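Local coordinates for putative modulator of DNA gyrase (Bacteroides thetaiotaomicron, PDB 1VPB), which probably acts as a metallopeptidase of the U62 (PmbA/TldD) family, although it was named as a putative modulator of DNA gyrase, at residues A[17-22]-A[172-177]; A[22-27]-A[85-90]; A[208-213]-A[252-257]; A[237-242]-A[392-397]; A[310-315]-A[331-336]. One frame throughout, in Å; residues are numbered along the deposited sequence. Where two conformers were deposited one is given.

How the interactions relate
The five contacts illustrate how a large chain is tied together at separate places. Interactions 1 and 2 are neighbours, their centres 11 Å apart: they share Ala22 and use helix 16-31, first against a sheet and then against a second helix. Interaction 5 touches interaction 1 where Ile177 meets the 310-315 loop, though their centres lie 20 Å apart. Interaction 3 reaches the same six-stranded sheet as interaction 1, but on the opposite side of the chain's centre, centres 36 Å apart. Interactions 3 and 4 lie on that far side, 18 Å between centres and about 7 Å between nearest atoms. None of the five contains a metal or ligand.

Interaction 1: A[17-22]-A[172-177]; sequences ENKKLA and FAYRLI
This is a buried helix-on-sheet contact: helix 16-31 lies against strand 159-177 of the six-stranded antiparallel sheet, and Lys19 and Ala22 of the helix meet Tyr174 and Leu176 of the strand. The short segments run in roughly the same direction, at 34°, with their axes 9.5 Å apart at closest approach.

Tyr174 gives the largest share of the contact. Its CG stands opposite the backbone N (chi1 179°), which sends the ring out from the strand to the helix. The aliphatic chain of Lys19 passes over one face of that ring, roughly at right angles to the tyrosine side chain, in a CH-pi contact: Lys19 CG sits 3.6 Å from the centroid of the Tyr174 ring, almost on its normal. Ala22, three residues on, meets the same ring differently, its CB lying in the ring plane at the edge, 3.8 Å from Tyr174 CD2. The alanine methyl also touches Leu176, with Ala22 CB 4.0 Å from Leu176 CD1.

The polar ends find partners around this apolar centre. Lys19, extended beyond CG, brings NZ to a salt bridge with Glu184, and the Tyr174 hydroxyl is hydrogen-bonded to Glu182 and Gln23. Replacing Tyr174 with an alanine would probably leave the Lys19 methylenes and Ala22 facing a gap and deprive Glu182 and Gln23 of a shared partner.

Helix 16-31 thus covers part of one face of the six-stranded antiparallel sheet, the helix-on-sheet layering of an alpha/beta fold.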
# COMPACT_ATOMS: atom_id res chain seq x y z
N GLU A 17 29.23 -3.22 18.06
CA GLU A 17 28.27 -3.96 18.87
C GLU A 17 27.13 -4.50 17.98
O GLU A 17 26.74 -5.65 18.12
CB GLU A 17 27.70 -3.10 20.00
CG GLU A 17 27.09 -3.88 21.16
N ASN A 18 26.57 -3.65 17.11
CA ASN A 18 25.54 -4.07 16.14
C ASN A 18 26.06 -5.27 15.32
O ASN A 18 25.34 -6.27 15.10
CB ASN A 18 25.25 -2.95 15.13
CG ASN A 18 24.56 -1.73 15.73
OD1 ASN A 18 24.68 -0.63 15.17
ND2 ASN A 18 23.82 -1.92 16.83
N LYS A 19 27.28 -5.16 14.79
CA LYS A 19 27.83 -6.24 13.98
C LYS A 19 27.97 -7.53 14.80
O LYS A 19 27.69 -8.60 14.32
CB LYS A 19 29.15 -5.86 13.32
CG LYS A 19 28.96 -4.73 12.30
CD LYS A 19 30.30 -4.32 11.70
CE LYS A 19 30.10 -3.17 10.74
NZ LYS A 19 31.40 -2.79 10.08
N LYS A 20 28.42 -7.40 16.04
CA LYS A 20 28.54 -8.57 16.89
C LYS A 20 27.17 -9.21 17.11
O LYS A 20 27.08 -10.44 17.17
CB LYS A 20 29.18 -8.19 18.22
CG LYS A 20 30.68 -8.12 18.09
N LEU A 21 26.12 -8.39 17.17
CA LEU A 21 24.77 -8.95 17.39
C LEU A 21 24.34 -9.74 16.16
O LEU A 21 23.83 -10.88 16.26
CB LEU A 21 23.77 -7.86 17.69
CG LEU A 21 22.28 -8.31 17.69
CD1 LEU A 21 22.09 -9.26 18.83
CD2 LEU A 21 21.37 -7.12 17.79
N ALA A 22 24.63 -9.20 14.98
CA ALA A 22 24.31 -9.94 13.73
C ALA A 22 25.11 -11.22 13.61
O ALA A 22 24.57 -12.26 13.19
CB ALA A 22 24.53 -9.09 12.54
N PHE A 172 21.01 2.22 6.68
CA PHE A 172 22.19 1.39 6.91
C PHE A 172 21.82 -0.07 6.84
O PHE A 172 20.73 -0.46 7.29
CB PHE A 172 22.77 1.61 8.29
CG PHE A 172 23.15 3.06 8.58
CD1 PHE A 172 22.22 3.96 9.07
CD2 PHE A 172 24.46 3.51 8.37
CE1 PHE A 172 22.56 5.29 9.32
CE2 PHE A 172 24.78 4.86 8.61
CZ PHE A 172 23.83 5.71 9.07
N ALA A 173 22.72 -0.86 6.30
CA ALA A 173 22.50 -2.33 6.22
C ALA A 173 23.79 -3.03 6.39
O ALA A 173 24.79 -2.63 5.79
CB ALA A 173 21.90 -2.70 4.91
N TYR A 174 23.77 -4.10 7.20
CA TYR A 174 24.89 -5.00 7.38
C TYR A 174 24.40 -6.39 7.07
O TYR A 174 23.42 -6.82 7.71
CB TYR A 174 25.39 -4.92 8.80
CG TYR A 174 26.53 -5.81 9.14
CD1 TYR A 174 27.81 -5.61 8.60
CD2 TYR A 174 26.40 -6.82 10.07
CE1 TYR A 174 28.89 -6.43 8.94
CE2 TYR A 174 27.47 -7.63 10.45
CZ TYR A 174 28.75 -7.42 9.90
OH TYR A 174 29.82 -8.24 10.27
N ARG A 175 25.12 -7.09 6.20
CA ARG A 175 24.64 -8.35 5.63
C ARG A 175 25.69 -9.40 5.92
O ARG A 175 26.91 -9.14 5.83
CB ARG A 175 24.42 -8.13 4.14
CG ARG A 175 24.19 -9.38 3.33
CD ARG A 175 23.06 -9.30 2.27
NE ARG A 175 21.78 -9.62 2.87
CZ ARG A 175 21.52 -10.75 3.50
NH1 ARG A 175 22.42 -11.71 3.55
NH2 ARG A 175 20.33 -10.95 4.05
N LEU A 176 25.23 -10.62 6.29
CA LEU A 176 26.07 -11.76 6.47
C LEU A 176 25.41 -12.96 5.79
O LEU A 176 24.18 -13.10 5.86
CB LEU A 176 26.18 -12.10 7.96
CG LEU A 176 26.87 -11.11 8.88
CD1 LEU A 176 26.74 -11.57 10.37
CD2 LEU A 176 28.30 -10.93 8.48
N ILE A 177 26.21 -13.78 5.12
CA ILE A 177 25.74 -15.02 4.51
C ILE A 177 26.69 -16.10 4.95
O ILE A 177 27.89 -15.91 4.93
CB ILE A 177 25.60 -14.93 3.00
CG1 ILE A 177 24.75 -13.71 2.61
CG2 ILE A 177 25.04 -16.20 2.42
CD1 ILE A 177 24.67 -13.54 1.08

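Interaction 2: A[22-27]-A[85-90]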
# COMPACT_ATOMS: atom_id res chain seq x y z
N ALA A 22 24.63 -9.20 14.98
CA ALA A 22 24.31 -9.94 13.73
C ALA A 22 25.11 -11.22 13.61
O ALA A 22 24.57 -12.26 13.19
CB ALA A 22 24.53 -9.09 12.54
N GLN A 23 26.38 -11.19 14.03
CA GLN A 23 27.24 -12.33 13.94
C GLN A 23 26.77 -13.40 14.94
O GLN A 23 26.81 -14.59 14.63
CB GLN A 23 28.70 -11.91 14.22
CG GLN A 23 29.36 -11.13 13.06
CD GLN A 23 30.56 -10.27 13.54
OE1 GLN A 23 31.12 -10.53 14.63
NE2 GLN A 23 30.90 -9.25 12.75
N TRP A 24 26.32 -12.95 16.10
CA TRP A 24 25.79 -13.86 17.14
C TRP A 24 24.53 -14.56 16.60
O TRP A 24 24.42 -15.79 16.69
CB TRP A 24 25.46 -13.09 18.40
CG TRP A 24 24.68 -13.94 19.36
CD1 TRP A 24 25.19 -14.77 20.31
CD2 TRP A 24 23.26 -14.10 19.39
NE1 TRP A 24 24.17 -15.44 20.94
CE2 TRP A 24 22.97 -15.02 20.42
CE3 TRP A 24 22.20 -13.51 18.70
CZ2 TRP A 24 21.67 -15.41 20.73
CZ3 TRP A 24 20.91 -13.88 19.02
CH2 TRP A 24 20.65 -14.83 20.02
N ALA A 25 23.67 -13.81 15.92
CA ALA A 25 22.42 -14.37 15.37
C ALA A 25 22.71 -15.39 14.30
O ALA A 25 22.06 -16.44 14.27
CB ALA A 25 21.49 -13.29 14.86
N MET A 26 23.69 -15.10 13.42
CA MET A 26 24.11 -16.07 12.40
C MET A 26 24.56 -17.37 13.07
O MET A 26 24.16 -18.49 12.70
CB MET A 26 25.24 -15.46 11.56
CG MET A 26 25.87 -16.42 10.63
SD MET A 26 24.75 -16.94 9.33
CE MET A 26 25.01 -15.54 8.28
N ASP A 27 25.48 -17.23 14.02
CA ASP A 27 26.05 -18.38 14.71
C ASP A 27 24.95 -19.18 15.41
O ASP A 27 24.96 -20.42 15.33
CB ASP A 27 27.14 -17.90 15.68
CG ASP A 27 27.69 -19.01 16.52
OD1 ASP A 27 28.49 -19.80 15.97
OD2 ASP A 27 27.35 -19.16 17.72
N LEU A 85 15.36 -7.17 20.11
CA LEU A 85 16.73 -7.66 19.98
C LEU A 85 17.48 -8.09 21.22
O LEU A 85 18.69 -8.27 21.14
CB LEU A 85 17.56 -6.61 19.24
CG LEU A 85 16.99 -6.19 17.88
CD1 LEU A 85 17.93 -5.28 17.11
CD2 LEU A 85 16.61 -7.40 17.02
N ASN A 86 16.80 -8.30 22.35
CA ASN A 86 17.45 -8.89 23.50
C ASN A 86 17.76 -10.33 23.12
O ASN A 86 16.96 -10.99 22.45
CB ASN A 86 16.58 -8.84 24.77
N ARG A 87 18.95 -10.80 23.50
CA ARG A 87 19.38 -12.11 23.02
C ARG A 87 18.43 -13.22 23.54
O ARG A 87 18.09 -14.14 22.79
CB ARG A 87 20.88 -12.33 23.32
CG ARG A 87 21.81 -11.50 22.39
CD ARG A 87 23.34 -11.74 22.55
NE ARG A 87 24.14 -10.72 21.83
CZ ARG A 87 25.45 -10.80 21.52
NH1 ARG A 87 26.17 -11.87 21.85
NH2 ARG A 87 26.04 -9.80 20.87
N LYS A 88 17.89 -13.10 24.75
CA LYS A 88 16.97 -14.13 25.27
C LYS A 88 15.71 -14.30 24.40
O LYS A 88 15.28 -15.44 24.09
CB LYS A 88 16.56 -13.84 26.72
N GLU A 89 15.10 -13.17 24.02
CA GLU A 89 13.95 -13.25 23.15
C GLU A 89 14.38 -13.61 21.72
O GLU A 89 13.62 -14.31 21.04
CB GLU A 89 13.10 -11.98 23.16
CG GLU A 89 13.79 -10.72 22.73
CD GLU A 89 13.02 -9.46 23.16
OE1 GLU A 89 11.84 -9.60 23.60
OE2 GLU A 89 13.62 -8.35 23.03
N LEU A 90 15.55 -13.17 21.27
CA LEU A 90 16.02 -13.56 19.92
C LEU A 90 16.25 -15.05 19.84
O LEU A 90 15.97 -15.68 18.82
CB LEU A 90 17.34 -12.86 19.48
CG LEU A 90 17.24 -11.48 18.87
CD1 LEU A 90 18.66 -10.96 18.65
CD2 LEU A 90 16.48 -11.50 17.58
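Helix 16-31 meets the first turn of helix 87-101 here, with Trp24 of one packed against Arg87 and Leu90 of the other. The indole is thrown toward the second helix because its CG lies trans to the backbone N (chi1 169°). Over one face of it runs the extended Arg87 chain: Arg87 CD stands 3.9 Å from the centroid of the five-membered ring of Trp24, nearly on its normal. Further along, the guanidinium lies flat on the indole at 27°, and Arg87 CZ is 4.3 Å from the same Trp24 centroid, an off-centre cation-pi contact.

Both helices rest on the antiparallel sheet, where Ala25 and Leu90 each touch Leu67 of strand 58-73, as in a two-layer alpha/beta fold. Leu90 reaches the benzo end of the indole, its CD1 3.7 Å from Trp24 CZ3. A leucine in place of Trp24 would probably strip the Arg87 guanidinium of its flat aromatic bed and open a gap beside Leu90. At the start of helix 87-101, the backbone N of Asn86, the N-cap residue, gives a hydrogen bond to Glu89 OE2 (3.3 Å), using the anti lone pair of that oxygen.

Interaction 3: A[208-213]-A[252-257]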
# COMPACT_ATOMS: atom_id res chain seq x y z
N ALA A 208 -1.57 19.01 -10.00
CA ALA A 208 -0.27 18.62 -10.52
C ALA A 208 0.77 18.77 -9.42
O ALA A 208 0.51 19.40 -8.42
CB ALA A 208 0.13 19.45 -11.71
N TYR A 209 1.94 18.23 -9.69
CA TYR A 209 3.02 18.18 -8.73
C TYR A 209 4.37 18.37 -9.38
O TYR A 209 4.52 18.24 -10.60
CB TYR A 209 3.01 16.83 -8.03
CG TYR A 209 3.16 15.64 -8.96
N TRP A 210 5.35 18.65 -8.54
CA TRP A 210 6.73 18.56 -8.94
C TRP A 210 7.53 18.17 -7.71
O TRP A 210 7.09 18.42 -6.60
CB TRP A 210 7.22 19.90 -9.49
CG TRP A 210 8.56 19.77 -10.11
CD1 TRP A 210 9.76 20.20 -9.61
CD2 TRP A 210 8.85 19.14 -11.35
NE1 TRP A 210 10.77 19.89 -10.48
CE2 TRP A 210 10.24 19.26 -11.57
CE3 TRP A 210 8.07 18.54 -12.34
CZ2 TRP A 210 10.87 18.74 -12.70
CZ3 TRP A 210 8.68 18.05 -13.48
CH2 TRP A 210 10.07 18.14 -13.65
N TYR A 211 8.69 17.55 -7.92
CA TYR A 211 9.57 17.23 -6.82
C TYR A 211 10.98 17.13 -7.30
O TYR A 211 11.26 16.97 -8.50
CB TYR A 211 9.15 15.94 -6.13
CG TYR A 211 9.57 14.76 -6.91
CD1 TYR A 211 8.81 14.34 -7.99
CD2 TYR A 211 10.77 14.12 -6.65
CE1 TYR A 211 9.20 13.25 -8.75
CE2 TYR A 211 11.17 13.05 -7.39
CZ TYR A 211 10.38 12.62 -8.45
OH TYR A 211 10.77 11.54 -9.22
N GLU A 212 11.88 17.28 -6.35
CA GLU A 212 13.31 17.22 -6.56
C GLU A 212 13.83 16.32 -5.45
O GLU A 212 13.25 16.29 -4.36
CB GLU A 212 13.93 18.58 -6.38
CG GLU A 212 13.55 19.64 -7.41
CD GLU A 212 14.06 19.41 -8.81
OE1 GLU A 212 14.82 18.47 -9.06
OE2 GLU A 212 13.66 20.24 -9.69
N SER A 213 14.90 15.57 -5.76
CA SER A 213 15.59 14.77 -4.75
C SER A 213 17.09 14.70 -4.98
O SER A 213 17.59 15.01 -6.07
CB SER A 213 14.94 13.37 -4.62
OG SER A 213 15.12 12.62 -5.79
N ASP A 252 7.86 12.93 -21.95
CA ASP A 252 8.83 13.71 -21.17
C ASP A 252 9.60 12.84 -20.20
O ASP A 252 9.27 11.67 -20.03
CB ASP A 252 8.16 14.92 -20.51
CG ASP A 252 7.08 14.56 -19.51
OD1 ASP A 252 7.09 13.44 -18.96
OD2 ASP A 252 6.18 15.41 -19.24
N PRO A 253 10.67 13.37 -19.62
CA PRO A 253 11.50 12.62 -18.73
C PRO A 253 10.77 12.32 -17.42
O PRO A 253 11.07 11.35 -16.75
CB PRO A 253 12.67 13.57 -18.47
CG PRO A 253 12.67 14.49 -19.55
CD PRO A 253 11.21 14.72 -19.85
N MET A 254 9.82 13.18 -17.05
CA MET A 254 9.02 12.87 -15.86
C MET A 254 8.30 11.50 -16.07
O MET A 254 8.09 10.80 -15.07
CB MET A 254 8.07 14.04 -15.54
CG MET A 254 7.37 13.95 -14.21
SD MET A 254 8.43 13.60 -12.75
CE MET A 254 9.32 15.11 -12.47
N ASN A 255 8.00 11.10 -17.35
CA ASN A 255 7.17 9.92 -17.73
C ASN A 255 7.73 8.80 -18.65
O ASN A 255 7.10 7.77 -18.81
CB ASN A 255 5.89 10.41 -18.41
CG ASN A 255 4.97 11.09 -17.45
OD1 ASN A 255 4.22 10.42 -16.73
ND2 ASN A 255 5.04 12.41 -17.39
N SER A 256 8.92 9.03 -19.19
CA SER A 256 9.55 8.12 -20.13
C SER A 256 9.86 6.76 -19.50
O SER A 256 9.84 5.72 -20.15
CB SER A 256 10.86 8.75 -20.62
OG SER A 256 11.71 9.21 -19.56
N SER A 257 10.16 6.78 -18.22
CA SER A 257 10.47 5.55 -17.50
C SER A 257 9.26 4.62 -17.41
O SER A 257 9.42 3.37 -17.37
CB SER A 257 10.98 5.85 -16.10
OG SER A 257 12.18 6.63 -16.20
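The Trp210 indole has Met254 CE over one face of its six-membered ring, offset toward the rim, while Glu212 OE2 lies at its edge, in the ring plane. The second aromatic, the Tyr211 ring, meets the sulfur of the same methionine obliquely. One side chain thus serves two neighbouring residues of strand 207-214, and both meetings are Met-aromatic contacts: Met254 SD lies 5.2 Å from the centroid of the Trp210 six-membered ring and 5.3 Å from the centroid of the Tyr211 ring. The methyl is modelled closer to the indole than carbons normally come, so its exact height is doubtful.

Met254 reaches both rings by leaving the backbone with CG on the side away from N (chi1 -169°) and then bending at chi2 and chi3, which turns its end to the strand. The indole is fixed against turning by Trp210 NE1, which bonds Glu212 OE2 at 3.0 Å and 168°; the hydrogen bond leaves in the ring plane but meets the carboxylate from above its plane. In the 252-257 segment, Asn255 ND2 gives a straight bond of 2.8 Å to Asp252 OD1, on its syn lone pair, within the turn that carries Met254. Arg431 also touches Met254 and makes a cation-pi contact with Tyr211.

The contact joins strand 207-214, an edge strand of the six-stranded antiparallel sheet within this chain, to the turn leading from strand 245-251 into helix 256-265, a small methionine-aromatic cluster between two beta-rich parts of the chain.

Interaction 4: A[237-242]-A[392-397]; sequences LGQKKV and GIEGFL
Gln239 extends its side chain across to Glu394; the two side chains cross at a slant, NE2 meeting the carboxylate, with the amide and carboxylate planes turned 73° apart. The bond that joins them is short and nearly straight: Gln239 NE2 donates to Glu394 OE1 at 2.7 Å and 169°. It leaves in the plane of the amide, yet it arrives from above the plane of the carboxylate.

The other hydrogen of the same nitrogen is used as well. Gln239 NE2 gives to a water at 2.9 Å, and that water passes a hydrogen on to Gly395 O at 2.8 Å, so the amide nitrogen grips strand 388-399 at a side chain and, through water, at the main chain of the next residue. Glu394 meets the amide with CG tucked between its backbone N and carbonyl carbon (chi1 69°), beyond which the chain is extended. Its second oxygen has a long, weak ion pair with Lys236.

Further along, an apolar touch is added: Val242 CG1 comes 4.3 Å from Leu397 CD2, a loose approach, and both residues also rest on Tyr247 of strand 245-251. Between Gln239 and Val242, the backbone of Lys240 bonds to Pro406 and Ser408 of strand 402-413.

The segment 237-242, which links helix 225-234 to strand 245-251, thereby crosses strand 388-399 of the mixed sheet at a slant, a connecting loop fastened to that strand by an amide-carboxylate bond and one bridging water.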
# COMPACT_ATOMS: atom_id res chain seq x y z
N LEU A 237 -5.62 22.91 -18.05
CA LEU A 237 -6.88 23.58 -18.30
C LEU A 237 -7.22 23.45 -19.79
O LEU A 237 -6.37 23.62 -20.65
CB LEU A 237 -6.78 25.06 -17.92
CG LEU A 237 -6.72 25.40 -16.42
CD1 LEU A 237 -6.50 26.90 -16.25
CD2 LEU A 237 -7.97 24.93 -15.67
N GLY A 238 -8.48 23.13 -20.07
CA GLY A 238 -8.97 23.03 -21.43
C GLY A 238 -8.71 21.68 -22.07
O GLY A 238 -8.93 21.51 -23.26
N GLN A 239 -8.26 20.70 -21.29
CA GLN A 239 -7.96 19.39 -21.88
C GLN A 239 -9.20 18.77 -22.54
O GLN A 239 -10.30 18.86 -22.02
CB GLN A 239 -7.39 18.44 -20.85
CG GLN A 239 -5.91 18.64 -20.56
CD GLN A 239 -5.43 17.79 -19.38
OE1 GLN A 239 -6.26 17.32 -18.59
NE2 GLN A 239 -4.11 17.61 -19.25
N LYS A 240 -9.00 18.18 -23.72
CA LYS A 240 -10.08 17.63 -24.55
C LYS A 240 -9.53 16.42 -25.32
O LYS A 240 -8.34 16.33 -25.55
CB LYS A 240 -10.55 18.64 -25.62
CG LYS A 240 -11.52 19.71 -25.18
CD LYS A 240 -12.24 20.34 -26.36
CE LYS A 240 -11.30 21.08 -27.30
NZ LYS A 240 -12.05 21.90 -28.31
N LYS A 241 -10.41 15.54 -25.78
CA LYS A 241 -10.04 14.48 -26.70
C LYS A 241 -9.63 15.06 -28.05
O LYS A 241 -9.98 16.18 -28.38
CB LYS A 241 -11.22 13.53 -26.93
CG LYS A 241 -11.63 12.72 -25.69
CD LYS A 241 -12.88 11.85 -25.96
CE LYS A 241 -12.95 10.62 -25.03
NZ LYS A 241 -13.92 9.59 -25.52
N VAL A 242 -8.87 14.27 -28.82
CA VAL A 242 -8.53 14.62 -30.21
C VAL A 242 -8.93 13.43 -31.09
O VAL A 242 -9.28 12.38 -30.56
CB VAL A 242 -7.03 14.94 -30.39
CG1 VAL A 242 -6.64 16.15 -29.54
CG2 VAL A 242 -6.15 13.72 -30.00
N GLY A 392 -4.02 5.29 -20.16
CA GLY A 392 -4.63 6.60 -20.30
C GLY A 392 -3.54 7.64 -20.35
O GLY A 392 -2.56 7.57 -19.61
N ILE A 393 -3.73 8.64 -21.21
CA ILE A 393 -2.78 9.72 -21.35
C ILE A 393 -3.44 11.12 -21.28
O ILE A 393 -4.61 11.31 -21.55
CB ILE A 393 -1.95 9.58 -22.66
CG1 ILE A 393 -2.82 9.76 -23.90
CG2 ILE A 393 -1.21 8.23 -22.66
CD1 ILE A 393 -2.76 11.19 -24.52
N GLU A 394 -2.61 12.06 -20.89
CA GLU A 394 -2.87 13.46 -21.06
C GLU A 394 -1.61 14.18 -21.54
O GLU A 394 -0.49 13.66 -21.40
CB GLU A 394 -3.37 14.02 -19.73
CG GLU A 394 -2.34 14.09 -18.62
CD GLU A 394 -2.89 14.83 -17.40
OE1 GLU A 394 -2.91 16.09 -17.38
OE2 GLU A 394 -3.31 14.13 -16.47
N GLY A 395 -1.79 15.38 -22.06
CA GLY A 395 -0.68 16.15 -22.59
C GLY A 395 -1.12 17.23 -23.56
O GLY A 395 -2.03 18.03 -23.29
N PHE A 396 -0.45 17.27 -24.71
CA PHE A 396 -0.73 18.25 -25.72
C PHE A 396 -0.63 17.67 -27.11
O PHE A 396 0.24 16.83 -27.39
CB PHE A 396 0.27 19.40 -25.63
CG PHE A 396 -0.00 20.30 -24.49
CD1 PHE A 396 0.54 20.04 -23.25
CD2 PHE A 396 -0.85 21.41 -24.67
CE1 PHE A 396 0.27 20.86 -22.18
CE2 PHE A 396 -1.11 22.24 -23.60
CZ PHE A 396 -0.54 21.95 -22.35
N LEU A 397 -1.50 18.16 -27.98
CA LEU A 397 -1.34 17.94 -29.40
C LEU A 397 -0.10 18.71 -29.87
O LEU A 397 0.20 19.81 -29.35
CB LEU A 397 -2.61 18.41 -30.12
CG LEU A 397 -2.82 18.13 -31.59
CD1 LEU A 397 -2.69 16.63 -31.86
CD2 LEU A 397 -4.19 18.67 -32.03
O HOH W 1 -2.15 19.21 -20.76

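Interaction 5: A[310-315]-A[331-336]; sequences DNEGIA and FIDTYN
Glu312 supplies one carboxylate oxygen to two donors of Thr334. OE1 of Glu312 accepts from Thr334 N at 3.0 Å and from Thr334 OG1 at 2.9 Å, the two approaching its syn side from opposite faces of the carboxylate plane. The glutamate reaches this far because its chain is extended beyond CG. The other oxygen, Glu312 OE2, accepts weakly from a water that also bonds weakly to Asp333 OD2 and takes a hydrogen from Tyr335 N at 3.0 Å. The backbone NH groups of Thr334 and Tyr335, in the first turn of helix 334-340, are thus both satisfied, one directly and one through water. Glu312 OE1 and Asp333 OD2 stand 4.7 Å apart, and the helix N-terminus would be expected to ease the repulsion of these like charges.

Asp333, the N-cap residue, takes the next NH: its OD1 accepts from Asn336 N at 3.0 Å and 166°, and from Asn336 ND2 as well, again from opposite faces of the carboxylate. On the loop side, Asp310 OD1 is shared between Glu312 N (2.9 Å) and Ile314 N (3.1 Å), while its OD2 bonds to Ser347. The bond to Glu312 N makes an Asx turn, set within a type I beta turn from Asp310 to Gly313, closed by Gly313 N bonding to Asp310 O.

A tight Asx and type I turn thus presents a glutamate to a helix start that already has its own aspartate N-cap, so that carboxylates and water together satisfy the NH groups of the first helical turn.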
# COMPACT_ATOMS: atom_id res chain seq x y z
N ASP A 310 23.91 -7.25 -4.65
CA ASP A 310 22.48 -7.34 -4.38
C ASP A 310 22.23 -8.00 -3.05
O ASP A 310 23.16 -8.29 -2.28
CB ASP A 310 21.75 -8.01 -5.52
CG ASP A 310 21.97 -9.53 -5.61
OD1 ASP A 310 22.72 -10.15 -4.78
OD2 ASP A 310 21.34 -10.17 -6.50
N ASN A 311 20.95 -8.28 -2.75
CA ASN A 311 20.68 -8.89 -1.43
C ASN A 311 21.13 -10.34 -1.20
O ASN A 311 21.05 -10.84 -0.06
CB ASN A 311 19.18 -8.68 -1.13
CG ASN A 311 18.83 -7.20 -0.90
OD1 ASN A 311 19.72 -6.30 -0.91
ND2 ASN A 311 17.53 -6.93 -0.66
N GLU A 312 21.59 -11.04 -2.24
CA GLU A 312 22.12 -12.35 -2.18
C GLU A 312 23.67 -12.29 -2.09
O GLU A 312 24.29 -13.34 -2.23
CB GLU A 312 21.83 -13.16 -3.48
CG GLU A 312 20.43 -13.43 -3.91
CD GLU A 312 20.41 -14.71 -4.73
OE1 GLU A 312 20.74 -14.73 -5.94
OE2 GLU A 312 20.13 -15.72 -4.11
N GLY A 313 24.24 -11.08 -2.01
CA GLY A 313 25.70 -10.87 -1.98
C GLY A 313 26.42 -10.87 -3.34
O GLY A 313 27.65 -10.71 -3.38
N ILE A 314 25.68 -11.06 -4.42
CA ILE A 314 26.23 -11.25 -5.74
C ILE A 314 26.85 -9.91 -6.13
O ILE A 314 26.20 -8.90 -6.02
CB ILE A 314 25.19 -11.66 -6.77
CG1 ILE A 314 24.54 -13.00 -6.39
CG2 ILE A 314 25.81 -11.80 -8.13
CD1 ILE A 314 25.48 -13.97 -5.97
N ALA A 315 28.06 -9.94 -6.64
CA ALA A 315 28.70 -8.71 -7.13
C ALA A 315 27.92 -8.15 -8.35
O ALA A 315 27.69 -8.86 -9.35
CB ALA A 315 30.12 -9.01 -7.54
N PHE A 331 17.51 -10.72 -15.76
CA PHE A 331 17.86 -10.49 -14.37
C PHE A 331 17.42 -11.72 -13.57
O PHE A 331 16.28 -11.76 -13.15
CB PHE A 331 17.26 -9.20 -13.84
CG PHE A 331 17.88 -7.98 -14.44
CD1 PHE A 331 19.14 -7.59 -14.03
CD2 PHE A 331 17.24 -7.24 -15.42
CE1 PHE A 331 19.77 -6.51 -14.61
CE2 PHE A 331 17.89 -6.16 -16.00
CZ PHE A 331 19.13 -5.81 -15.59
N ILE A 332 18.33 -12.67 -13.44
CA ILE A 332 18.02 -14.00 -12.90
C ILE A 332 18.77 -14.24 -11.61
O ILE A 332 19.99 -14.27 -11.62
CB ILE A 332 18.34 -15.04 -13.89
CG1 ILE A 332 17.62 -14.75 -15.22
CG2 ILE A 332 17.80 -16.40 -13.41
CD1 ILE A 332 17.93 -15.72 -16.27
N ASP A 333 18.05 -14.39 -10.51
CA ASP A 333 18.73 -14.70 -9.26
C ASP A 333 19.05 -16.20 -9.14
O ASP A 333 18.76 -17.02 -10.04
CB ASP A 333 17.93 -14.21 -8.05
CG ASP A 333 16.72 -15.06 -7.76
OD1 ASP A 333 16.30 -15.89 -8.61
OD2 ASP A 333 16.08 -14.84 -6.72
N THR A 334 19.66 -16.56 -8.03
CA THR A 334 20.22 -17.91 -7.86
C THR A 334 19.08 -18.93 -7.94
O THR A 334 19.18 -19.95 -8.63
CB THR A 334 20.98 -18.00 -6.55
OG1 THR A 334 22.15 -17.14 -6.60
CG2 THR A 334 21.57 -19.38 -6.32
N TYR A 335 18.02 -18.66 -7.21
CA TYR A 335 16.86 -19.57 -7.17
C TYR A 335 16.23 -19.82 -8.53
O TYR A 335 16.09 -20.96 -8.96
CB TYR A 335 15.84 -18.99 -6.23
CG TYR A 335 14.61 -19.79 -6.07
CD1 TYR A 335 14.65 -21.04 -5.45
CD2 TYR A 335 13.40 -19.30 -6.48
CE1 TYR A 335 13.52 -21.78 -5.29
CE2 TYR A 335 12.25 -20.02 -6.31
CZ TYR A 335 12.31 -21.27 -5.71
OH TYR A 335 11.11 -21.94 -5.54
N ASN A 336 15.86 -18.75 -9.25
CA ASN A 336 15.29 -18.92 -10.56
C ASN A 336 16.26 -19.50 -11.59
O ASN A 336 15.85 -20.25 -12.49
CB ASN A 336 14.64 -17.62 -11.02
CG ASN A 336 13.40 -17.30 -10.26
OD1 ASN A 336 12.40 -18.03 -10.34
ND2 ASN A 336 13.43 -16.22 -9.51
O HOH W 2 17.83 -16.51 -5.18